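PDB 5NLC: PipY from Synechococcus elongatus, which binds pyridoxal 5'-phosphate and is probably involved in the homeostasis of this vitamin B6 cofactor. Local coordinates for residues A[89-94]-A[98-103]; A[117-122]-A[128-133]; A[149-154]-A[173-178]; A[154-159]-A[165-170]. All blocks are in the same frame, centred on the assembly; numbering follows the deposited sequence.

Followed from the N terminus, interaction 1 comes first and closes the short turn by which strand 87-91 passes into helix 94-107. Interaction 2 follows in series, joining the loop after strand 112-116 to the start of helix 130-141; Trp128 packs back against residues 91-94 of interaction 1. Interaction 3 spans a longer connection, pairing strand 147-152 with helix 161-181, and interaction 4 is nested inside it, the two sharing Ile154 and the same helix. Val117 and Leu133 of interaction 2 touch Leu151 and Leu178 of interaction 3. Each contact joins a strand or its following loop to the next helix, and the packing between them links consecutive units of the modified TIM barrel.

Interaction 1 (A[89-94]-A[98-103]); sequences HSVDSW and ERLDRI. With PO4 (phosphate ion), chain C.
The strand-to-helix turn of a beta-alpha-beta unit brings Trp94, in the first turn of helix 94-107, against Glu98 one turn on, and Val91 of strand 87-91 against Leu100. The backbone step is a regular helical bond from Glu98 N to Trp94 O at 2.8 Å. CB of Glu98 lies over one face of the indole, 4.3 Å from the centroid of the six-membered ring, an off-centre CH-pi contact. The extended glutamate carries its carboxylate alongside the CZ2-NE1 border of the indole, CD 3.6 Å from CZ2 and OE1 toward NE1, with its plane turned 56° from the ring. There OE1 receives a weak, bent bond from Trp94 NE1, while a water in the plane of the indole edge accepts from NE1 at 3.1 Å and also bonds to OE1. Deeper in, CG2 of Val91 meets CD1 of Leu100 tip to tip at 3.8 Å. On another side of the helix, Arg99 and Arg102 present guanidinium edges to a phosphate ion, probably from the crystallisation liquor: Arg99 NE donates a nearly straight hydrogen bond to O1 at 2.7 Å, Arg102 NH2 donates to the same oxygen at 2.9 Å, and Arg79 also bonds the ion. With a serine in place of Arg99, O1 would probably lose its shortest bond, leaving the ion to Arg102 and Arg79. Strand, brief turn and returning helix are the repeating element of the TIM-barrel fold.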
loop_
_atom_site.group_PDB
_atom_site.type_symbol
_atom_site.label_atom_id
_atom_site.label_comp_id
_atom_site.label_asym_id
_atom_site.label_seq_id
_atom_site.Cartn_x
_atom_site.Cartn_y
_atom_site.Cartn_z
ATOM N N HIS A 89 -3.959 0.425 -0.318
ATOM C CA HIS A 89 -3.026 0.113 -1.431
ATOM C C HIS A 89 -3.604 -0.781 -2.498
ATOM O O HIS A 89 -3.053 -0.866 -3.580
ATOM C CB HIS A 89 -1.737 -0.514 -0.891
ATOM C CG HIS A 89 -0.940 0.413 -0.034
ATOM N ND1 HIS A 89 0.326 0.819 -0.389
ATOM C CD2 HIS A 89 -1.211 1.011 1.164
ATOM C CE1 HIS A 89 0.803 1.619 0.558
ATOM N NE2 HIS A 89 -0.098 1.746 1.516
ATOM N N SER A 90 -4.736 -1.422 -2.264
ATOM C CA SER A 90 -5.158 -2.522 -3.066
ATOM C C SER A 90 -6.352 -2.139 -3.884
ATOM O O SER A 90 -7.314 -2.906 -4.004
ATOM C CB SER A 90 -5.517 -3.674 -2.142
ATOM O OG SER A 90 -6.395 -3.242 -1.081
ATOM N N VAL A 91 -6.381 -0.933 -4.411
ATOM C CA VAL A 91 -7.550 -0.562 -5.216
ATOM C C VAL A 91 -7.415 -1.182 -6.585
ATOM O O VAL A 91 -6.633 -0.729 -7.382
ATOM C CB VAL A 91 -7.692 0.931 -5.299
ATOM C CG1 VAL A 91 -8.967 1.293 -6.006
ATOM C CG2 VAL A 91 -7.746 1.454 -3.852
ATOM N N ASP A 92 -8.137 -2.260 -6.811
ATOM C CA ASP A 92 -7.906 -3.121 -7.952
ATOM C C ASP A 92 -8.874 -2.995 -9.108
ATOM O O ASP A 92 -8.778 -3.736 -10.094
ATOM C CB ASP A 92 -7.864 -4.577 -7.458
ATOM C CG ASP A 92 -9.216 -5.047 -6.916
ATOM O OD1 ASP A 92 -9.959 -4.343 -6.235
ATOM O OD2 ASP A 92 -9.546 -6.173 -7.207
ATOM N N SER A 93 -9.807 -2.065 -9.030
ATOM C CA SER A 93 -10.785 -1.911 -10.111
ATOM C C SER A 93 -11.390 -0.520 -10.088
ATOM O O SER A 93 -11.345 0.196 -9.031
ATOM C CB SER A 93 -11.920 -2.915 -9.914
ATOM O OG SER A 93 -12.579 -2.655 -8.651
ATOM N N TRP A 94 -12.012 -0.180 -11.206
ATOM C CA TRP A 94 -12.750 1.057 -11.287
ATOM C C TRP A 94 -13.879 1.013 -10.254
ATOM O O TRP A 94 -14.122 1.985 -9.505
ATOM C CB TRP A 94 -13.335 1.279 -12.707
ATOM C CG TRP A 94 -14.410 2.252 -12.660
ATOM C CD1 TRP A 94 -15.720 1.994 -12.675
ATOM C CD2 TRP A 94 -14.285 3.664 -12.433
ATOM N NE1 TRP A 94 -16.445 3.169 -12.559
ATOM C CE2 TRP A 94 -15.577 4.198 -12.378
ATOM C CE3 TRP A 94 -13.209 4.534 -12.299
ATOM C CZ2 TRP A 94 -15.821 5.576 -12.195
ATOM C CZ3 TRP A 94 -13.463 5.897 -12.094
ATOM C CH2 TRP A 94 -14.738 6.389 -12.061
ATOM N N GLU A 98 -14.437 3.921 -7.447
ATOM C CA GLU A 98 -15.725 4.676 -7.412
ATOM C C GLU A 98 -16.458 4.542 -6.096
ATOM O O GLU A 98 -16.988 5.535 -5.532
ATOM C CB GLU A 98 -16.630 4.290 -8.589
ATOM C CG GLU A 98 -17.817 5.251 -8.647
ATOM C CD GLU A 98 -18.603 5.254 -9.920
ATOM O OE1 GLU A 98 -18.862 4.175 -10.500
ATOM O OE2 GLU A 98 -18.997 6.395 -10.322
ATOM N N ARG A 99 -16.521 3.306 -5.599
ATOM C CA ARG A 99 -17.207 3.002 -4.353
ATOM C C ARG A 99 -16.528 3.731 -3.176
ATOM O O ARG A 99 -17.205 4.405 -2.376
ATOM C CB ARG A 99 -17.224 1.489 -4.137
ATOM C CG ARG A 99 -17.957 0.978 -2.914
ATOM C CD ARG A 99 -19.418 0.948 -3.155
ATOM N NE ARG A 99 -20.158 0.255 -2.119
ATOM C CZ ARG A 99 -20.571 -1.009 -2.168
ATOM N NH1 ARG A 99 -21.259 -1.481 -1.143
ATOM N NH2 ARG A 99 -20.320 -1.812 -3.210
ATOM N N LEU A 100 -15.197 3.653 -3.082
ATOM C CA LEU A 100 -14.461 4.373 -2.037
ATOM C C LEU A 100 -14.712 5.915 -2.097
ATOM O O LEU A 100 -14.838 6.598 -1.065
ATOM C CB LEU A 100 -12.971 4.100 -2.164
ATOM C CG LEU A 100 -12.547 2.623 -1.848
ATOM C CD1 LEU A 100 -11.118 2.355 -2.345
ATOM C CD2 LEU A 100 -12.671 2.363 -0.350
ATOM N N ASP A 101 -14.710 6.437 -3.290
ATOM C CA ASP A 101 -14.956 7.871 -3.509
ATOM C C ASP A 101 -16.375 8.275 -3.037
ATOM O O ASP A 101 -16.541 9.308 -2.392
ATOM C CB ASP A 101 -14.746 8.230 -4.973
ATOM C CG ASP A 101 -14.915 9.726 -5.230
ATOM O OD1 ASP A 101 -13.960 10.474 -4.974
ATOM O OD2 ASP A 101 -16.001 10.123 -5.677
ATOM N N ARG A 102 -17.370 7.456 -3.329
ATOM C CA ARG A 102 -18.732 7.751 -2.934
ATOM C C ARG A 102 -18.830 7.742 -1.375
ATOM O O ARG A 102 -19.337 8.676 -0.762
ATOM C CB ARG A 102 -19.693 6.751 -3.532
ATOM C CG ARG A 102 -21.126 6.977 -3.051
ATOM C CD ARG A 102 -22.166 6.113 -3.761
ATOM N NE ARG A 102 -22.052 4.676 -3.485
ATOM C CZ ARG A 102 -22.259 4.069 -2.305
ATOM N NH1 ARG A 102 -22.560 4.738 -1.183
ATOM N NH2 ARG A 102 -22.142 2.740 -2.249
ATOM N N ILE A 103 -18.262 6.713 -0.758
ATOM C CA ILE A 103 -18.260 6.575 0.684
ATOM C C ILE A 103 -17.449 7.656 1.336
ATOM O O ILE A 103 -17.919 8.261 2.320
ATOM C CB ILE A 103 -17.766 5.187 1.127
ATOM C CG1 ILE A 103 -18.764 4.097 0.663
ATOM C CG2 ILE A 103 -17.651 5.116 2.655
ATOM C CD1 ILE A 103 -18.145 2.675 0.644
HETATM P P PO4 C . -22.208 1.331 1.125
HETATM O O1 PO4 C . -21.126 1.444 0.088
HETATM O O2 PO4 C . -21.620 0.830 2.426
HETATM O O3 PO4 C . -22.819 2.704 1.326
HETATM O O4 PO4 C . -23.281 0.388 0.617
HETATM O O HOH W 1 -19.436 3.813 -12.880
#

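Interaction 2 (A[117-122]-A[128-133]); sequences VKLLPD and WDPADL
Val117 and Trp128 form a single backbone bridge with their CA atoms 4.5 Å apart, and Lys118 N donates to Trp128 O at 2.9 Å in a nearly straight bond. Beside this bridge the two valine methyls part company. CG1, anti to the backbone N (chi1 -177°), lies near Trp128 O and the ring of Pro130, whereas CG2 presses against CD2 of Leu133 at 3.4 Å, a pair closer than ordinary van der Waals contact, the two side chains crossing at about a right angle. The other methyl of Leu133, CD1, sits 3.8 Å above the centre of the Trp128 ring, so Leu133 lies between the valine and the indole, one methyl on each. Farther along, CD2 of Leu119 packs on CG of Pro130 at 3.9 Å. Lys118 bends at its third torsion and turns away from the helix, and NZ is held by the carbonyl oxygens of Asp122, at 2.9 Å, and Lys125. At the helix start, Asp129 OD2 accepts from Asp132 N at 2.9 Å. A beta-alpha loop of the TIM barrel, joined to itself by a single beta bridge, thus leads to an aspartate N-cap followed by proline that opens helix 130-141.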
loop_
_atom_site.group_PDB
_atom_site.type_symbol
_atom_site.label_atom_id
_atom_site.label_comp_id
_atom_site.label_asym_id
_atom_site.label_seq_id
_atom_site.Cartn_x
_atom_site.Cartn_y
_atom_site.Cartn_z
ATOM N N VAL A 117 -2.176 -2.888 -9.839
ATOM C CA VAL A 117 -2.177 -3.192 -11.245
ATOM C C VAL A 117 -1.550 -4.565 -11.448
ATOM O O VAL A 117 -0.504 -4.864 -10.894
ATOM C CB VAL A 117 -1.310 -2.181 -12.023
ATOM C CG1 VAL A 117 -1.380 -2.462 -13.530
ATOM C CG2 VAL A 117 -1.841 -0.801 -11.794
ATOM N N LYS A 118 -2.165 -5.349 -12.321
ATOM C CA LYS A 118 -1.704 -6.673 -12.648
ATOM C C LYS A 118 -0.979 -6.572 -13.998
ATOM O O LYS A 118 -1.585 -6.537 -15.037
ATOM C CB LYS A 118 -2.879 -7.660 -12.703
ATOM C CG LYS A 118 -2.488 -9.070 -13.062
ATOM C CD LYS A 118 -3.654 -10.063 -13.079
ATOM C CE LYS A 118 -4.047 -10.466 -11.676
ATOM N NZ LYS A 118 -5.103 -11.531 -11.734
ATOM N N LEU A 119 0.326 -6.517 -13.931
ATOM C CA LEU A 119 1.172 -6.493 -15.077
ATOM C C LEU A 119 1.580 -7.895 -15.570
ATOM O O LEU A 119 2.103 -8.016 -16.642
ATOM C CB LEU A 119 2.422 -5.676 -14.720
ATOM C CG LEU A 119 2.237 -4.153 -14.560
ATOM C CD1 LEU A 119 3.523 -3.562 -14.019
ATOM C CD2 LEU A 119 1.941 -3.526 -15.895
ATOM N N LEU A 120 1.380 -8.930 -14.772
ATOM C CA LEU A 120 1.644 -10.315 -15.137
ATOM C C LEU A 120 0.450 -11.203 -14.774
ATOM O O LEU A 120 -0.250 -10.918 -13.776
ATOM C CB LEU A 120 2.900 -10.824 -14.387
ATOM C CG LEU A 120 4.260 -10.338 -14.896
ATOM C CD1 LEU A 120 5.336 -10.800 -13.913
ATOM C CD2 LEU A 120 4.519 -10.919 -16.286
ATOM N N PRO A 121 0.263 -12.331 -15.505
ATOM C CA PRO A 121 -0.788 -13.274 -15.099
ATOM C C PRO A 121 -0.589 -13.730 -13.648
ATOM O O PRO A 121 0.547 -13.947 -13.217
ATOM C CB PRO A 121 -0.590 -14.451 -16.072
ATOM C CG PRO A 121 -0.028 -13.803 -17.305
ATOM C CD PRO A 121 0.941 -12.801 -16.735
ATOM N N ASP A 122 -1.689 -13.814 -12.901
ATOM C CA ASP A 122 -1.632 -14.283 -11.534
ATOM C C ASP A 122 -3.001 -14.838 -11.138
ATOM O O ASP A 122 -3.935 -14.085 -10.953
ATOM C CB ASP A 122 -1.209 -13.144 -10.600
ATOM C CG ASP A 122 -0.834 -13.625 -9.170
ATOM O OD1 ASP A 122 -1.071 -14.803 -8.822
ATOM O OD2 ASP A 122 -0.318 -12.780 -8.372
ATOM N N TRP A 128 -5.828 -4.342 -11.571
ATOM C CA TRP A 128 -6.354 -3.712 -12.760
ATOM C C TRP A 128 -5.649 -4.335 -13.957
ATOM O O TRP A 128 -4.440 -4.562 -13.912
ATOM C CB TRP A 128 -6.043 -2.223 -12.827
ATOM C CG TRP A 128 -6.749 -1.233 -11.971
ATOM C CD1 TRP A 128 -6.469 -0.926 -10.637
ATOM C CD2 TRP A 128 -7.755 -0.344 -12.363
ATOM N NE1 TRP A 128 -7.272 0.079 -10.212
ATOM C CE2 TRP A 128 -8.051 0.479 -11.247
ATOM C CE3 TRP A 128 -8.404 -0.099 -13.568
ATOM C CZ2 TRP A 128 -8.963 1.485 -11.305
ATOM C CZ3 TRP A 128 -9.301 0.889 -13.589
ATOM C CH2 TRP A 128 -9.590 1.650 -12.470
ATOM N N ASP A 129 -6.376 -4.516 -15.037
ATOM C CA ASP A 129 -5.758 -4.782 -16.332
ATOM C C ASP A 129 -5.146 -3.426 -16.811
ATOM O O ASP A 129 -5.838 -2.398 -16.728
ATOM C CB ASP A 129 -6.805 -5.278 -17.287
ATOM C CG ASP A 129 -6.371 -5.170 -18.717
ATOM O OD1 ASP A 129 -5.666 -6.071 -19.162
ATOM O OD2 ASP A 129 -6.741 -4.163 -19.383
ATOM N N PRO A 130 -3.862 -3.387 -17.203
ATOM C CA PRO A 130 -3.250 -2.077 -17.613
ATOM C C PRO A 130 -3.954 -1.249 -18.652
ATOM O O PRO A 130 -3.944 0.009 -18.552
ATOM C CB PRO A 130 -1.833 -2.433 -18.112
ATOM C CG PRO A 130 -1.601 -3.809 -17.606
ATOM C CD PRO A 130 -2.916 -4.487 -17.368
ATOM N N ALA A 131 -4.545 -1.919 -19.636
ATOM C CA ALA A 131 -5.351 -1.225 -20.683
ATOM C C ALA A 131 -6.610 -0.554 -20.127
ATOM O O ALA A 131 -6.963 0.621 -20.449
ATOM C CB ALA A 131 -5.734 -2.221 -21.781
ATOM N N ASP A 132 -7.287 -1.291 -19.237
ATOM C CA ASP A 132 -8.454 -0.747 -18.547
ATOM C C ASP A 132 -8.043 0.441 -17.676
ATOM O O ASP A 132 -8.709 1.462 -17.691
ATOM C CB ASP A 132 -9.194 -1.848 -17.732
ATOM C CG ASP A 132 -10.545 -1.381 -17.118
ATOM O OD1 ASP A 132 -11.334 -0.559 -17.726
ATOM O OD2 ASP A 132 -10.842 -1.882 -15.976
ATOM N N LEU A 133 -6.953 0.307 -16.922
ATOM C CA LEU A 133 -6.486 1.427 -16.096
ATOM C C LEU A 133 -6.202 2.667 -16.962
ATOM O O LEU A 133 -6.657 3.739 -16.666
ATOM C CB LEU A 133 -5.230 1.077 -15.280
ATOM C CG LEU A 133 -4.654 2.181 -14.381
ATOM C CD1 LEU A 133 -5.692 2.882 -13.488
ATOM C CD2 LEU A 133 -3.491 1.580 -13.582
#

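Interaction 3 (A[149-154]-A[173-178]); sequences RGLMVI and TFAAEL
Leu151 is the strand's whole share of this contact, pushing both its methyls into three residues of the helix. The tightest meeting is with Ala175, whose CB lies 3.8 Å from CD1 of Leu151 and 4.0 Å from CG; Leu151 and Ala175 are also the nearest CA pair, and the helix and strand axes approach to 9.0 Å here, roughly antiparallel, at 147°. The first torsion of Leu151 (chi1 -61°) sets CG anti to the carbonyl carbon and in contact with Ala175. From there CD1 goes to Ala175 and also approaches CD2 of Phe174 obliquely at 4.2 Å, while CD2 meets CD1 of Leu178 at 4.1 Å, the two side chains crossing at about a right angle. Phe174 and Leu178 brace each other as well, CG of Leu178 lying 3.9 Å above one face of the phenyl ring, toward its rim. The far side of the helix is loose by comparison. Thr173, Ala176 and Glu177 are turned to solvent, with Thr173 OG1 bonded back to Ala169 O of its own helix. Cutting the Leu151 side chain back to alanine is likely to open a gap against Ala175 and leave Phe174 and Leu178 without their strand partner. Leu151 also touches Leu115 of strand 112-116 and Leu133 of helix 130-141. Helix 161-181 packs beside helix 130-141, with Leu178 reaching Leu133 and Leu137 and Phe174 reaching Pro130.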
loop_
_atom_site.group_PDB
_atom_site.type_symbol
_atom_site.label_atom_id
_atom_site.label_comp_id
_atom_site.label_asym_id
_atom_site.label_seq_id
_atom_site.Cartn_x
_atom_site.Cartn_y
_atom_site.Cartn_z
ATOM N N ARG A 149 -2.536 8.230 -5.352
ATOM C CA ARG A 149 -1.158 8.689 -5.205
ATOM C C ARG A 149 -0.146 7.800 -5.897
ATOM O O ARG A 149 1.040 8.154 -5.938
ATOM C CB ARG A 149 -0.810 8.734 -3.695
ATOM C CG ARG A 149 -1.629 9.758 -2.919
ATOM C CD ARG A 149 -1.518 11.177 -3.462
ATOM N NE ARG A 149 -0.126 11.549 -3.526
ATOM C CZ ARG A 149 0.631 11.818 -2.454
ATOM N NH1 ARG A 149 1.919 12.129 -2.663
ATOM N NH2 ARG A 149 0.119 11.809 -1.181
ATOM N N GLY A 150 -0.584 6.700 -6.458
ATOM C CA GLY A 150 0.384 5.778 -7.134
ATOM C C GLY A 150 -0.111 4.414 -7.473
ATOM O O GLY A 150 -1.275 4.222 -7.546
ATOM N N LEU A 151 0.846 3.464 -7.710
ATOM C CA LEU A 151 0.557 2.129 -8.122
ATOM C C LEU A 151 1.085 1.163 -7.084
ATOM O O LEU A 151 2.117 1.473 -6.464
ATOM C CB LEU A 151 1.250 1.770 -9.455
ATOM C CG LEU A 151 0.899 2.571 -10.665
ATOM C CD1 LEU A 151 1.521 1.849 -11.870
ATOM C CD2 LEU A 151 -0.606 2.696 -10.815
ATOM N N MET A 152 0.355 0.064 -6.886
ATOM C CA MET A 152 0.826 -1.076 -6.138
ATOM C C MET A 152 1.041 -2.252 -7.116
ATOM O O MET A 152 0.193 -2.567 -7.886
ATOM C CB MET A 152 -0.142 -1.494 -5.045
ATOM C CG MET A 152 0.349 -2.661 -4.174
ATOM S SD MET A 152 -0.827 -3.289 -2.985
ATOM C CE MET A 152 0.293 -3.802 -1.700
ATOM N N VAL A 153 2.212 -2.893 -7.047
ATOM C CA VAL A 153 2.480 -4.090 -7.827
ATOM C C VAL A 153 2.984 -5.211 -6.927
ATOM O O VAL A 153 3.894 -4.967 -6.119
ATOM C CB VAL A 153 3.515 -3.710 -8.892
ATOM C CG1 VAL A 153 4.079 -4.890 -9.544
ATOM C CG2 VAL A 153 2.828 -2.861 -9.943
ATOM N N ILE A 154 2.363 -6.397 -7.009
ATOM C CA ILE A 154 2.732 -7.527 -6.185
ATOM C C ILE A 154 3.137 -8.635 -7.150
ATOM O O ILE A 154 2.366 -8.993 -8.054
ATOM C CB ILE A 154 1.563 -8.033 -5.316
ATOM C CG1 ILE A 154 0.935 -6.853 -4.527
ATOM C CG2 ILE A 154 2.014 -9.242 -4.526
ATOM C CD1 ILE A 154 -0.233 -7.275 -3.665
ATOM N N THR A 173 8.211 2.269 -14.866
ATOM C CA THR A 173 8.074 2.802 -16.198
ATOM C C THR A 173 6.634 3.199 -16.543
ATOM O O THR A 173 6.339 4.325 -16.976
ATOM C CB THR A 173 8.739 1.795 -17.171
ATOM O OG1 THR A 173 10.141 1.763 -16.847
ATOM C CG2 THR A 173 8.638 2.281 -18.556
ATOM N N PHE A 174 5.724 2.283 -16.304
ATOM C CA PHE A 174 4.299 2.504 -16.529
ATOM C C PHE A 174 3.725 3.635 -15.655
ATOM O O PHE A 174 2.972 4.412 -16.181
ATOM C CB PHE A 174 3.568 1.201 -16.279
ATOM C CG PHE A 174 2.116 1.200 -16.614
ATOM C CD1 PHE A 174 1.613 1.825 -17.753
ATOM C CD2 PHE A 174 1.241 0.465 -15.806
ATOM C CE1 PHE A 174 0.273 1.760 -18.076
ATOM C CE2 PHE A 174 -0.098 0.375 -16.133
ATOM C CZ PHE A 174 -0.590 0.995 -17.278
ATOM N N ALA A 175 4.096 3.699 -14.363
ATOM C CA ALA A 175 3.628 4.777 -13.497
ATOM C C ALA A 175 4.046 6.123 -14.073
ATOM O O ALA A 175 3.225 7.077 -14.070
ATOM C CB ALA A 175 4.068 4.624 -12.044
ATOM N N ALA A 176 5.271 6.217 -14.597
ATOM C CA ALA A 176 5.683 7.488 -15.206
ATOM C C ALA A 176 4.836 7.773 -16.462
ATOM O O ALA A 176 4.396 8.924 -16.707
ATOM C CB ALA A 176 7.175 7.449 -15.525
ATOM N N GLU A 177 4.557 6.751 -17.261
ATOM C CA GLU A 177 3.646 6.978 -18.374
ATOM C C GLU A 177 2.271 7.423 -17.928
ATOM O O GLU A 177 1.698 8.293 -18.549
ATOM C CB GLU A 177 3.450 5.745 -19.241
ATOM C CG GLU A 177 4.619 5.462 -20.107
ATOM C CD GLU A 177 5.017 6.655 -21.018
ATOM O OE1 GLU A 177 6.208 7.088 -20.934
ATOM O OE2 GLU A 177 4.133 7.162 -21.732
ATOM N N LEU A 178 1.722 6.783 -16.899
ATOM C CA LEU A 178 0.406 7.170 -16.464
ATOM C C LEU A 178 0.422 8.598 -15.951
ATOM O O LEU A 178 -0.567 9.334 -16.128
ATOM C CB LEU A 178 -0.125 6.207 -15.371
ATOM C CG LEU A 178 -0.465 4.826 -15.836
ATOM C CD1 LEU A 178 -0.891 4.056 -14.622
ATOM C CD2 LEU A 178 -1.520 4.778 -16.874
#

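Interaction 4 (A[154-159]-A[165-170]); sequences IAPLGL and QALFAQ
Leu167 reaches from helix 161-181 to Ala155 and Leu159 in the loop that follows strand 147-152. Its CB leaves the helix toward that loop, and with CG anti to the backbone N (chi1 174°) the branch point is carried outward, where CG meets CG1 of Val153 at 3.7 Å. From there the two methyls diverge. CD1 turns to the neighbouring loop and touches CB of Leu119 at 3.6 Å. CD2 does the work of the contact proper: it lies 3.7 Å from CA of Ala155 and 3.9 Å from CB of the same residue, comes within 4.4 Å of Ile154 O, and meets CD2 of Leu159 at 4.1 Å, the two leucine side chains crossing at about a right angle. The loop that receives this methyl is a beta-alpha connection of the modified TIM barrel, of the kind that in fold type III enzymes lines the cofactor end of the barrel. It doubles back through a type II beta turn from Pro156 to Leu159, closed by Leu159 N on Pro156 O at 3.2 Å, with Gly158 at the third position taking the positive phi (85°) of that turn. The turn brings Leu159 back toward the helix, so that Leu167 is approached from both Ala155 and Leu159. Phe168, next along the helix, also packs on Leu200 and Ala201 of helix 198-203. At the start of the loop Ile154 faces the other way, its side chain about 4 Å at nearest atoms from that of Arg210, which binds pyridoxal 5'-phosphate in another structure of this protein.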
loop_
_atom_site.group_PDB
_atom_site.type_symbol
_atom_site.label_atom_id
_atom_site.label_comp_id
_atom_site.label_asym_id
_atom_site.label_seq_id
_atom_site.Cartn_x
_atom_site.Cartn_y
_atom_site.Cartn_z
ATOM N N ILE A 154 2.363 -6.397 -7.009
ATOM C CA ILE A 154 2.732 -7.527 -6.185
ATOM C C ILE A 154 3.137 -8.635 -7.150
ATOM O O ILE A 154 2.366 -8.993 -8.054
ATOM C CB ILE A 154 1.563 -8.033 -5.316
ATOM C CG1 ILE A 154 0.935 -6.853 -4.527
ATOM C CG2 ILE A 154 2.014 -9.242 -4.526
ATOM C CD1 ILE A 154 -0.233 -7.275 -3.665
ATOM N N ALA A 155 4.331 -9.172 -6.964
ATOM C CA ALA A 155 4.790 -10.248 -7.847
ATOM C C ALA A 155 4.002 -11.514 -7.553
ATOM O O ALA A 155 3.684 -11.772 -6.369
ATOM C CB ALA A 155 6.272 -10.487 -7.624
ATOM N N PRO A 156 3.603 -12.290 -8.596
ATOM C CA PRO A 156 3.003 -13.581 -8.403
ATOM C C PRO A 156 3.882 -14.458 -7.548
ATOM O O PRO A 156 5.120 -14.318 -7.597
ATOM C CB PRO A 156 2.930 -14.145 -9.825
ATOM C CG PRO A 156 2.716 -12.925 -10.675
ATOM C CD PRO A 156 3.557 -11.876 -10.009
ATOM N N LEU A 157 3.269 -15.347 -6.749
ATOM C CA LEU A 157 4.103 -16.200 -5.883
ATOM C C LEU A 157 4.924 -17.072 -6.816
ATOM O O LEU A 157 4.427 -17.496 -7.891
ATOM C CB LEU A 157 3.273 -17.028 -4.890
ATOM C CG LEU A 157 2.331 -16.223 -3.968
ATOM C CD1 LEU A 157 1.520 -17.151 -3.039
ATOM C CD2 LEU A 157 3.078 -15.151 -3.176
ATOM N N GLY A 158 6.193 -17.258 -6.469
ATOM C CA GLY A 158 7.068 -18.135 -7.235
ATOM C C GLY A 158 7.741 -17.494 -8.445
ATOM O O GLY A 158 8.528 -18.149 -9.105
ATOM N N LEU A 159 7.456 -16.229 -8.739
ATOM C CA LEU A 159 8.219 -15.477 -9.741
ATOM C C LEU A 159 9.760 -15.529 -9.431
ATOM O O LEU A 159 10.186 -15.417 -8.273
ATOM C CB LEU A 159 7.743 -14.010 -9.709
ATOM C CG LEU A 159 7.727 -13.302 -11.035
ATOM C CD1 LEU A 159 6.796 -13.999 -12.012
ATOM C CD2 LEU A 159 7.411 -11.834 -10.869
ATOM N N GLN A 165 12.598 -8.407 -10.690
ATOM C CA GLN A 165 13.307 -7.163 -11.050
ATOM C C GLN A 165 12.669 -6.494 -12.267
ATOM O O GLN A 165 12.399 -5.272 -12.260
ATOM C CB GLN A 165 14.770 -7.481 -11.385
ATOM C CG GLN A 165 15.509 -6.192 -11.733
ATOM C CD GLN A 165 16.873 -6.457 -12.164
ATOM O OE1 GLN A 165 17.057 -7.096 -13.223
ATOM N NE2 GLN A 165 17.887 -5.994 -11.371
ATOM N N ALA A 166 12.419 -7.283 -13.277
ATOM C CA ALA A 166 11.859 -6.768 -14.528
ATOM C C ALA A 166 10.455 -6.200 -14.268
ATOM O O ALA A 166 10.076 -5.122 -14.801
ATOM C CB ALA A 166 11.879 -7.825 -15.626
ATOM N N LEU A 167 9.698 -6.879 -13.414
ATOM C CA LEU A 167 8.350 -6.434 -13.063
ATOM C C LEU A 167 8.334 -5.090 -12.375
ATOM O O LEU A 167 7.485 -4.260 -12.758
ATOM C CB LEU A 167 7.589 -7.491 -12.215
ATOM C CG LEU A 167 6.216 -7.080 -11.661
ATOM C CD1 LEU A 167 5.122 -7.002 -12.715
ATOM C CD2 LEU A 167 5.827 -8.071 -10.598
ATOM N N PHE A 168 9.239 -4.904 -11.381
ATOM C CA PHE A 168 9.306 -3.689 -10.633
ATOM C C PHE A 168 9.765 -2.523 -11.508
ATOM O O PHE A 168 9.256 -1.396 -11.372
ATOM C CB PHE A 168 10.149 -3.836 -9.391
ATOM C CG PHE A 168 9.560 -4.777 -8.331
ATOM C CD1 PHE A 168 8.190 -5.002 -8.186
ATOM C CD2 PHE A 168 10.442 -5.366 -7.433
ATOM C CE1 PHE A 168 7.727 -5.834 -7.149
ATOM C CE2 PHE A 168 10.010 -6.173 -6.426
ATOM C CZ PHE A 168 8.629 -6.417 -6.290
ATOM N N ALA A 169 10.631 -2.825 -12.472
ATOM C CA ALA A 169 11.059 -1.802 -13.448
ATOM C C ALA A 169 9.916 -1.384 -14.369
ATOM O O ALA A 169 9.718 -0.194 -14.671
ATOM C CB ALA A 169 12.259 -2.340 -14.234
ATOM N N GLN A 170 9.163 -2.378 -14.799
ATOM C CA GLN A 170 7.993 -2.155 -15.642
ATOM C C GLN A 170 6.981 -1.347 -14.921
ATOM O O GLN A 170 6.384 -0.490 -15.552
ATOM C CB GLN A 170 7.404 -3.446 -16.128
ATOM C CG GLN A 170 6.268 -3.338 -17.145
ATOM C CD GLN A 170 5.556 -4.664 -17.363
ATOM O OE1 GLN A 170 5.795 -5.678 -16.628
ATOM N NE2 GLN A 170 4.648 -4.674 -18.319
#